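Local coordinates for protein translation initiation factor eIF2B subunit beta (Schizosaccharomyces pombe, PDB 5B04) that forms part of the eIF2B complex, which catalyses the exchange of GDP for GTP on the gamma subunit of translation initiation factor eIF2, at residues V294-A299 with P359-I364; L282-I287 with V315-Y320; H14-V19 with R46-Q51. All blocks are in the same frame, centred on the assembly; numbering follows the deposited sequence.

In the fold
Contacts 1 and 2 are buried in the alpha/beta part of the chain, with centres about 12 Å apart, whereas contact 3 lies among the N-terminal helices, its centre about 34 Å from that of contact 1. The first two share elements: strand 293-296 pairs with 286-287 on one side and with 354-364 on the other, and the ring of His285 stacks on Tyr361. Contact 1 is held by antiparallel main-chain bonds and a carboxylate; contact 2 has a single parallel-strand bond, at the C-terminal ends of two inner strands of the central sheet, followed by side-chain packing. Contact 3, partly buried, joins two helices through apolar side chains, with polar groups at its margin.

Contact 1 (V294-A299 with P359-I364); sequences VTYSGA and PYYDYI
Thr295 and Asp362 form an antiparallel hydrogen-bonded pair: Thr295 N donates to Asp362 O at 2.9 Å, and Asp362 N returns a bond to Thr295 O whose modelled length is too short to trust. The carboxylate of Asp362 adds a second grip. Its OD2 accepts from Gly298 N at 3.1 Å, on the anti side and 18° out of the carboxylate plane, and also from Gln300 N, while OD1 takes the N-H of Tyr363. An acid suits this place because Gly298 is the N-cap of helix 299-308, whose first-turn N-H groups would probably stabilise the negative charge; an alanine here would probably leave the amides of Gly298 and Gln300 without this acceptor and the turn less firmly tied to the strand. That turn is type II, from Tyr296 to Ala299, and the positive phi of Gly298 (102°) calls for glycine.

Beyond the polar core, Ile364 CG1, set anti to the carbonyl carbon (chi1 -47°), comes to 3.6 Å from Thr295 CG2, and Ile364 CD1 reaches Ala299 CB at 4.1 Å. The Tyr361 ring has Tyr360 CE1 over one face and Tyr296 CE1 at its edge, while Val294 CG1 lies 4.3 Å from Tyr361 CG. Strand 293-296 thus lies between 286-287 and 354-364, Ile364 packs on Gln300 and Ala303 of helix 299-308, and the delta subunit covers Ser297 and Pro359.

Contact 2 (L282-I287 with V315-Y320); sequences LGTHAI and VCSGIY
Leu282 and Cys316 are joined by the main-chain hydrogen bond between these segments: Cys316 N donates to Leu282 O over 3.0 Å, with the donor nearly along the C=O axis. The same oxygen also receives a CA-H...O contact from Val315, the parallel bridge partner of Leu282. Past this pair the two chains separate, and Thr284, Ile287 and Ser317 meet between the backbones.

Ser317 can be followed outward. Its CB points toward the opposite segment and rests against Thr284 CG2 at 3.6 Å, with Ile287 CD1 a little farther off. From there OG swings anti to the main-chain nitrogen (chi1 179°), which keeps it against the same methyl, 3.5 Å from Thr284 CG2, and lets it donate to Gly318 O at 3.2 Å. A serine suits the spot: it is small enough to lie against both a threonine methyl and an isoleucine tip, and its hydroxyl finds an acceptor in the carbonyl of the next residue despite being buried.

Thr284 turns its two branches to different tasks. CG2 serves the packing, meeting Ser317 and also Val315 CG1 at 4.1 Å, while OG1 lies within weak hydrogen-bonding reach of both Val294 O and Ala286 O, its one proton unassigned. Val315, beta-branched as strand residues often are, brings CG1 to 3.6 Å from Leu282 O and packs on Leu293 and Phe372 as well.

Strands 279-282 and 313-316 are neighbours in the parallel part of the central sheet, joined through a small antiparallel excursion and then helix 299-308. This is the layout of a Rossmann-like alpha/beta domain, and the contact marks the C-terminal ends of two of its strands, where the chains diverge and Gly283 lies near a bound phosphate ion, probably from the crystallisation liquor.

Contact 3 (H14-V19 with R46-Q51); sequences HTYPAV and RQVISQ
Val48 carries the packing of helix segment 46-51 against Tyr16 and Val19. Before it, Arg46 faces another way, lying along Ile180 and Ile183 of helix 176-190, and Gln47 sits at the solvent-facing margin. Val48 then offers both methyls. With CG1 anti to its own nitrogen (chi1 161°), that branch meets Tyr16 CE1 at 4.0 Å, while CG2 touches Val19 CG2 at 3.6 Å and Tyr16 CD1 at 4.0 Å. The tyrosine side chain crosses the valine at about a right angle, so that CD1 and CE1 each meet one methyl of the fork. A forked, compact residue suits this place, since it can touch two partners at once.

Ile49 turns away from segment 14-19, toward helices 57-74 and 176-190. At Gln51 an extended side chain brings its amide close to the carbonyl of Thr15, although the modelled orientation of that amide is doubtful. The hydroxyl of Tyr16 passes beyond the valine to a hydrogen bond with Thr52 OG1, which is also bonded to Val48 O; this ties the ring's polar end to the residue following the segment that its carbons pack on. Tyr16 is also the N-cap of helix 17-27, and Pro17 suits the first turn, where a missing N-H costs little, because first-turn N-H groups have no partner in the helix's own i to i-4 pattern.

With no clear hydrogen bond between the segments themselves, this is a contact held by apolar burial, with the tyrosine's rotation probably fixed by its hydroxyl bond to Thr52.

Contact 1 (V294-A299 with P359-I364)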
loop_
_atom_site.group_PDB
_atom_site.type_symbol
_atom_site.label_atom_id
_atom_site.label_comp_id
_atom_site.label_asym_id
_atom_site.label_seq_id
_atom_site.Cartn_x
_atom_site.Cartn_y
_atom_site.Cartn_z
ATOM N N VAL C 294 7.064 -7.939 -21.852
ATOM C CA VAL C 294 7.764 -7.048 -22.761
ATOM C C VAL C 294 6.837 -5.877 -23.026
ATOM O O VAL C 294 5.902 -5.983 -23.816
ATOM C CB VAL C 294 8.145 -7.724 -24.085
ATOM C CG1 VAL C 294 8.815 -6.719 -25.014
ATOM C CG2 VAL C 294 9.058 -8.902 -23.830
ATOM N N THR C 295 7.080 -4.770 -22.340
ATOM C CA THR C 295 6.216 -3.609 -22.459
ATOM C C THR C 295 7.024 -2.370 -22.810
ATOM O O THR C 295 8.247 -2.428 -22.932
ATOM C CB THR C 295 5.430 -3.364 -21.161
ATOM O OG1 THR C 295 4.667 -2.155 -21.280
ATOM C CG2 THR C 295 6.382 -3.252 -19.986
ATOM N N TYR C 296 6.334 -1.250 -22.970
ATOM C CA TYR C 296 6.967 -0.024 -23.432
ATOM C C TYR C 296 7.682 0.693 -22.291
ATOM O O TYR C 296 7.266 0.609 -21.137
ATOM C CB TYR C 296 5.924 0.875 -24.092
ATOM C CG TYR C 296 5.222 0.191 -25.247
ATOM C CD1 TYR C 296 5.773 0.200 -26.522
ATOM C CD2 TYR C 296 4.022 -0.484 -25.056
ATOM C CE1 TYR C 296 5.142 -0.433 -27.579
ATOM C CE2 TYR C 296 3.385 -1.120 -26.107
ATOM C CZ TYR C 296 3.948 -1.090 -27.365
ATOM O OH TYR C 296 3.317 -1.721 -28.413
ATOM N N SER C 297 8.765 1.388 -22.631
ATOM C CA SER C 297 9.694 1.944 -21.647
ATOM C C SER C 297 9.024 2.845 -20.614
ATOM O O SER C 297 8.106 3.603 -20.933
ATOM C CB SER C 297 10.807 2.721 -22.354
ATOM O OG SER C 297 10.313 3.925 -22.915
ATOM N N GLY C 298 9.496 2.750 -19.376
ATOM C CA GLY C 298 8.969 3.548 -18.287
ATOM C C GLY C 298 8.031 2.761 -17.394
ATOM O O GLY C 298 7.711 3.191 -16.287
ATOM N N ALA C 299 7.592 1.603 -17.875
ATOM C CA ALA C 299 6.641 0.781 -17.135
ATOM C C ALA C 299 7.263 0.199 -15.873
ATOM O O ALA C 299 6.559 -0.096 -14.906
ATOM C CB ALA C 299 6.104 -0.326 -18.017
ATOM N N PRO C 359 16.028 3.186 -25.399
ATOM C CA PRO C 359 15.263 1.941 -25.510
ATOM C C PRO C 359 13.768 2.231 -25.501
ATOM O O PRO C 359 13.331 3.100 -24.744
ATOM C CB PRO C 359 15.687 1.159 -24.266
ATOM C CG PRO C 359 16.032 2.214 -23.272
ATOM C CD PRO C 359 16.609 3.365 -24.056
ATOM N N TYR C 360 12.993 1.538 -26.329
ATOM C CA TYR C 360 11.552 1.764 -26.338
ATOM C C TYR C 360 10.785 0.560 -25.802
ATOM O O TYR C 360 9.558 0.508 -25.885
ATOM C CB TYR C 360 11.060 2.139 -27.745
ATOM C CG TYR C 360 11.325 1.133 -28.846
ATOM C CD1 TYR C 360 10.417 0.117 -29.119
ATOM C CD2 TYR C 360 12.461 1.226 -29.640
ATOM C CE1 TYR C 360 10.645 -0.792 -30.135
ATOM C CE2 TYR C 360 12.697 0.320 -30.660
ATOM C CZ TYR C 360 11.786 -0.685 -30.903
ATOM O OH TYR C 360 12.017 -1.590 -31.915
ATOM N N TYR C 361 11.515 -0.395 -25.234
ATOM C CA TYR C 361 10.904 -1.520 -24.538
ATOM C C TYR C 361 11.414 -1.618 -23.103
ATOM O O TYR C 361 12.600 -1.419 -22.838
ATOM C CB TYR C 361 11.178 -2.836 -25.272
ATOM C CG TYR C 361 10.387 -3.022 -26.548
ATOM C CD1 TYR C 361 9.163 -2.394 -26.730
ATOM C CD2 TYR C 361 10.865 -3.834 -27.567
ATOM C CE1 TYR C 361 8.439 -2.564 -27.895
ATOM C CE2 TYR C 361 10.148 -4.012 -28.734
ATOM C CZ TYR C 361 8.936 -3.375 -28.893
ATOM O OH TYR C 361 8.222 -3.549 -30.056
ATOM N N ASP C 362 10.507 -1.919 -22.180
ATOM C CA ASP C 362 10.871 -2.171 -20.793
ATOM C C ASP C 362 10.469 -3.596 -20.435
ATOM O O ASP C 362 9.633 -4.194 -21.113
ATOM C CB ASP C 362 10.194 -1.166 -19.857
ATOM C CG ASP C 362 11.067 -0.786 -18.676
ATOM O OD1 ASP C 362 11.957 -1.581 -18.309
ATOM O OD2 ASP C 362 10.861 0.312 -18.114
ATOM N N TYR C 363 11.060 -4.148 -19.382
ATOM C CA TYR C 363 10.703 -5.497 -18.961
ATOM C C TYR C 363 10.166 -5.535 -17.536
ATOM O O TYR C 363 10.774 -4.991 -16.615
ATOM C CB TYR C 363 11.899 -6.442 -19.082
ATOM C CG TYR C 363 11.610 -7.828 -18.547
ATOM C CD1 TYR C 363 10.889 -8.746 -19.298
ATOM C CD2 TYR C 363 12.050 -8.215 -17.287
ATOM C CE1 TYR C 363 10.617 -10.012 -18.813
ATOM C CE2 TYR C 363 11.783 -9.478 -16.794
ATOM C CZ TYR C 363 11.067 -10.372 -17.560
ATOM O OH TYR C 363 10.799 -11.630 -17.072
ATOM N N ILE C 364 9.024 -6.191 -17.366
ATOM C CA ILE C 364 8.439 -6.398 -16.050
ATOM C C ILE C 364 8.461 -7.877 -15.688
ATOM O O ILE C 364 7.850 -8.692 -16.379
ATOM C CB ILE C 364 6.984 -5.895 -15.982
ATOM C CG1 ILE C 364 6.861 -4.502 -16.601
ATOM C CG2 ILE C 364 6.484 -5.904 -14.544
ATOM C CD1 ILE C 364 7.665 -3.447 -15.893
#

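Contact 2 (L282-I287 with V315-Y320)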
loop_
_atom_site.group_PDB
_atom_site.type_symbol
_atom_site.label_atom_id
_atom_site.label_comp_id
_atom_site.label_asym_id
_atom_site.label_seq_id
_atom_site.Cartn_x
_atom_site.Cartn_y
_atom_site.Cartn_z
ATOM N N LEU C 282 -2.038 -1.338 -16.855
ATOM C CA LEU C 282 -1.054 -1.215 -17.920
ATOM C C LEU C 282 -1.402 -2.058 -19.137
ATOM O O LEU C 282 -1.979 -3.139 -19.019
ATOM C CB LEU C 282 0.333 -1.617 -17.415
ATOM C CG LEU C 282 1.012 -0.711 -16.390
ATOM C CD1 LEU C 282 2.423 -1.202 -16.113
ATOM C CD2 LEU C 282 1.026 0.729 -16.875
ATOM N N GLY C 283 -1.047 -1.548 -20.309
ATOM C CA GLY C 283 -1.070 -2.344 -21.517
ATOM C C GLY C 283 0.298 -2.976 -21.663
ATOM O O GLY C 283 1.223 -2.633 -20.927
ATOM N N THR C 284 0.435 -3.905 -22.600
ATOM C CA THR C 284 1.721 -4.544 -22.828
ATOM C C THR C 284 1.939 -4.805 -24.312
ATOM O O THR C 284 0.985 -4.911 -25.081
ATOM C CB THR C 284 1.842 -5.869 -22.046
ATOM O OG1 THR C 284 3.169 -6.392 -22.186
ATOM C CG2 THR C 284 0.842 -6.890 -22.560
ATOM N N HIS C 285 3.205 -4.889 -24.709
ATOM C CA HIS C 285 3.550 -5.198 -26.089
ATOM C C HIS C 285 3.531 -6.706 -26.305
ATOM O O HIS C 285 3.107 -7.188 -27.355
ATOM C CB HIS C 285 4.920 -4.622 -26.447
ATOM C CG HIS C 285 5.472 -5.136 -27.739
ATOM N ND1 HIS C 285 5.049 -4.674 -28.966
ATOM C CD2 HIS C 285 6.413 -6.076 -27.995
ATOM C CE1 HIS C 285 5.705 -5.306 -29.922
ATOM N NE2 HIS C 285 6.539 -6.162 -29.360
ATOM N N ALA C 286 3.988 -7.445 -25.299
ATOM C CA ALA C 286 4.015 -8.900 -25.364
ATOM C C ALA C 286 4.165 -9.517 -23.979
ATOM O O ALA C 286 4.734 -8.906 -23.073
ATOM C CB ALA C 286 5.142 -9.370 -26.273
ATOM N N ILE C 287 3.647 -10.729 -23.822
ATOM C CA ILE C 287 3.826 -11.490 -22.593
ATOM C C ILE C 287 4.595 -12.766 -22.909
ATOM O O ILE C 287 4.139 -13.595 -23.694
ATOM C CB ILE C 287 2.483 -11.844 -21.934
ATOM C CG1 ILE C 287 1.605 -10.597 -21.807
ATOM C CG2 ILE C 287 2.712 -12.486 -20.575
ATOM C CD1 ILE C 287 0.204 -10.886 -21.318
ATOM N N VAL C 315 -3.012 -5.837 -15.786
ATOM C CA VAL C 315 -2.585 -5.777 -17.179
ATOM C C VAL C 315 -3.697 -6.217 -18.124
ATOM O O VAL C 315 -4.210 -7.330 -18.020
ATOM C CB VAL C 315 -1.341 -6.651 -17.425
ATOM C CG1 VAL C 315 -0.941 -6.603 -18.892
ATOM C CG2 VAL C 315 -0.194 -6.195 -16.540
ATOM N N CYS C 316 -4.066 -5.332 -19.045
ATOM C CA CYS C 316 -5.078 -5.642 -20.047
ATOM C C CYS C 316 -4.420 -5.990 -21.378
ATOM O O CYS C 316 -3.767 -5.148 -21.995
ATOM C CB CYS C 316 -6.041 -4.467 -20.223
ATOM S SG CYS C 316 -6.924 -3.994 -18.721
ATOM N N SER C 317 -4.596 -7.231 -21.818
ATOM C CA SER C 317 -3.958 -7.696 -23.043
ATOM C C SER C 317 -4.693 -8.871 -23.674
ATOM O O SER C 317 -5.207 -9.743 -22.976
ATOM C CB SER C 317 -2.508 -8.094 -22.762
ATOM O OG SER C 317 -1.872 -8.565 -23.936
ATOM N N GLY C 318 -4.736 -8.888 -25.003
ATOM C CA GLY C 318 -5.300 -10.010 -25.727
ATOM C C GLY C 318 -4.367 -11.202 -25.643
ATOM O O GLY C 318 -3.155 -11.035 -25.513
ATOM N N ILE C 319 -4.927 -12.405 -25.720
ATOM C CA ILE C 319 -4.138 -13.625 -25.576
ATOM C C ILE C 319 -3.166 -13.849 -26.732
ATOM O O ILE C 319 -2.288 -14.707 -26.652
ATOM C CB ILE C 319 -5.045 -14.868 -25.441
ATOM C CG1 ILE C 319 -6.344 -14.689 -26.233
ATOM C CG2 ILE C 319 -5.369 -15.130 -23.979
ATOM C CD1 ILE C 319 -6.199 -14.813 -27.740
ATOM N N TYR C 320 -3.321 -13.078 -27.804
ATOM C CA TYR C 320 -2.458 -13.224 -28.971
ATOM C C TYR C 320 -1.075 -12.634 -28.712
ATOM O O TYR C 320 -0.140 -12.865 -29.477
ATOM C CB TYR C 320 -3.093 -12.569 -30.200
ATOM C CG TYR C 320 -3.082 -11.057 -30.188
ATOM C CD1 TYR C 320 -4.043 -10.340 -29.489
ATOM C CD2 TYR C 320 -2.119 -10.345 -30.892
ATOM C CE1 TYR C 320 -4.039 -8.956 -29.481
ATOM C CE2 TYR C 320 -2.106 -8.964 -30.890
ATOM C CZ TYR C 320 -3.067 -8.275 -30.184
ATOM O OH TYR C 320 -3.057 -6.899 -30.182
#

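Contact 3 (H14-V19 with R46-Q51)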
loop_
_atom_site.group_PDB
_atom_site.type_symbol
_atom_site.label_atom_id
_atom_site.label_comp_id
_atom_site.label_asym_id
_atom_site.label_seq_id
_atom_site.Cartn_x
_atom_site.Cartn_y
_atom_site.Cartn_z
ATOM N N HIS C 14 7.636 -15.450 -56.324
ATOM C CA HIS C 14 6.531 -15.653 -57.256
ATOM C C HIS C 14 5.541 -16.693 -56.740
ATOM O O HIS C 14 4.382 -16.717 -57.157
ATOM C CB HIS C 14 7.054 -16.054 -58.636
ATOM C CG HIS C 14 7.864 -14.987 -59.303
ATOM N ND1 HIS C 14 9.127 -15.211 -59.807
ATOM C CD2 HIS C 14 7.591 -13.682 -59.534
ATOM C CE1 HIS C 14 9.594 -14.091 -60.329
ATOM N NE2 HIS C 14 8.682 -13.147 -60.175
ATOM N N THR C 15 6.001 -17.551 -55.834
ATOM C CA THR C 15 5.110 -18.496 -55.174
ATOM C C THR C 15 4.523 -17.889 -53.900
ATOM O O THR C 15 3.377 -18.159 -53.562
ATOM C CB THR C 15 5.818 -19.823 -54.823
ATOM O OG1 THR C 15 6.992 -19.557 -54.048
ATOM C CG2 THR C 15 6.203 -20.581 -56.087
ATOM N N TYR C 16 5.301 -17.068 -53.196
ATOM C CA TYR C 16 4.818 -16.424 -51.970
ATOM C C TYR C 16 5.138 -14.927 -51.919
ATOM O O TYR C 16 5.942 -14.496 -51.091
ATOM C CB TYR C 16 5.417 -17.103 -50.734
ATOM C CG TYR C 16 5.113 -18.576 -50.606
ATOM C CD1 TYR C 16 3.836 -19.064 -50.832
ATOM C CD2 TYR C 16 6.106 -19.481 -50.259
ATOM C CE1 TYR C 16 3.558 -20.404 -50.725
ATOM C CE2 TYR C 16 5.835 -20.827 -50.142
ATOM C CZ TYR C 16 4.559 -21.285 -50.378
ATOM O OH TYR C 16 4.286 -22.627 -50.264
ATOM N N PRO C 17 4.491 -14.125 -52.778
ATOM C CA PRO C 17 4.822 -12.695 -52.856
ATOM C C PRO C 17 4.466 -11.932 -51.587
ATOM O O PRO C 17 5.096 -10.920 -51.279
ATOM C CB PRO C 17 3.983 -12.208 -54.040
ATOM C CG PRO C 17 2.830 -13.146 -54.088
ATOM C CD PRO C 17 3.375 -14.483 -53.670
ATOM N N ALA C 18 3.468 -12.423 -50.863
ATOM C CA ALA C 18 3.026 -11.784 -49.632
ATOM C C ALA C 18 4.052 -11.964 -48.517
ATOM O O ALA C 18 4.196 -11.100 -47.654
ATOM C CB ALA C 18 1.677 -12.337 -49.207
ATOM N N VAL C 19 4.763 -13.088 -48.541
ATOM C CA VAL C 19 5.767 -13.374 -47.523
ATOM C C VAL C 19 6.972 -12.450 -47.660
ATOM O O VAL C 19 7.360 -11.782 -46.702
ATOM C CB VAL C 19 6.246 -14.835 -47.591
ATOM C CG1 VAL C 19 7.362 -15.077 -46.585
ATOM C CG2 VAL C 19 5.087 -15.776 -47.338
ATOM N N ARG C 46 -2.789 -16.726 -45.101
ATOM C CA ARG C 46 -3.999 -17.148 -45.790
ATOM C C ARG C 46 -3.744 -17.332 -47.283
ATOM O O ARG C 46 -4.193 -18.312 -47.874
ATOM C CB ARG C 46 -5.129 -16.145 -45.566
ATOM C CG ARG C 46 -6.483 -16.628 -46.055
ATOM C CD ARG C 46 -7.551 -15.578 -45.820
ATOM N NE ARG C 46 -7.219 -14.320 -46.479
ATOM C CZ ARG C 46 -7.901 -13.191 -46.319
ATOM N NH1 ARG C 46 -8.955 -13.159 -45.515
ATOM N NH2 ARG C 46 -7.525 -12.092 -46.960
ATOM N N GLN C 47 -3.021 -16.395 -47.890
ATOM C CA GLN C 47 -2.692 -16.507 -49.307
ATOM C C GLN C 47 -1.556 -17.504 -49.529
ATOM O O GLN C 47 -1.335 -17.963 -50.649
ATOM C CB GLN C 47 -2.329 -15.143 -49.898
ATOM C CG GLN C 47 -3.504 -14.442 -50.570
ATOM C CD GLN C 47 -3.129 -13.796 -51.891
ATOM O OE1 GLN C 47 -2.154 -14.188 -52.532
ATOM N NE2 GLN C 47 -3.914 -12.810 -52.312
ATOM N N VAL C 48 -0.839 -17.837 -48.461
ATOM C CA VAL C 48 0.162 -18.896 -48.519
ATOM C C VAL C 48 -0.537 -20.245 -48.613
ATOM O O VAL C 48 -0.248 -21.040 -49.504
ATOM C CB VAL C 48 1.098 -18.874 -47.295
ATOM C CG1 VAL C 48 1.806 -20.213 -47.134
ATOM C CG2 VAL C 48 2.105 -17.750 -47.422
ATOM N N ILE C 49 -1.465 -20.489 -47.692
ATOM C CA ILE C 49 -2.285 -21.694 -47.714
ATOM C C ILE C 49 -3.102 -21.745 -49.004
ATOM O O ILE C 49 -3.317 -22.813 -49.580
ATOM C CB ILE C 49 -3.234 -21.749 -46.491
ATOM C CG1 ILE C 49 -2.437 -21.725 -45.182
ATOM C CG2 ILE C 49 -4.115 -22.989 -46.541
ATOM C CD1 ILE C 49 -1.517 -22.905 -44.994
ATOM N N SER C 50 -3.539 -20.577 -49.460
ATOM C CA SER C 50 -4.332 -20.464 -50.682
ATOM C C SER C 50 -3.619 -20.923 -51.952
ATOM O O SER C 50 -4.259 -21.346 -52.910
ATOM C CB SER C 50 -4.785 -19.014 -50.861
ATOM O OG SER C 50 -4.689 -18.611 -52.217
ATOM N N GLN C 51 -2.296 -20.853 -51.950
ATOM C CA GLN C 51 -1.524 -20.989 -53.177
ATOM C C GLN C 51 -0.531 -22.140 -53.108
ATOM O O GLN C 51 -0.091 -22.654 -54.133
ATOM C CB GLN C 51 -0.787 -19.684 -53.454
ATOM C CG GLN C 51 -1.153 -18.997 -54.742
ATOM C CD GLN C 51 -0.017 -18.128 -55.224
ATOM O OE1 GLN C 51 0.906 -17.842 -54.467
ATOM N NE2 GLN C 51 -0.071 -17.706 -56.482
#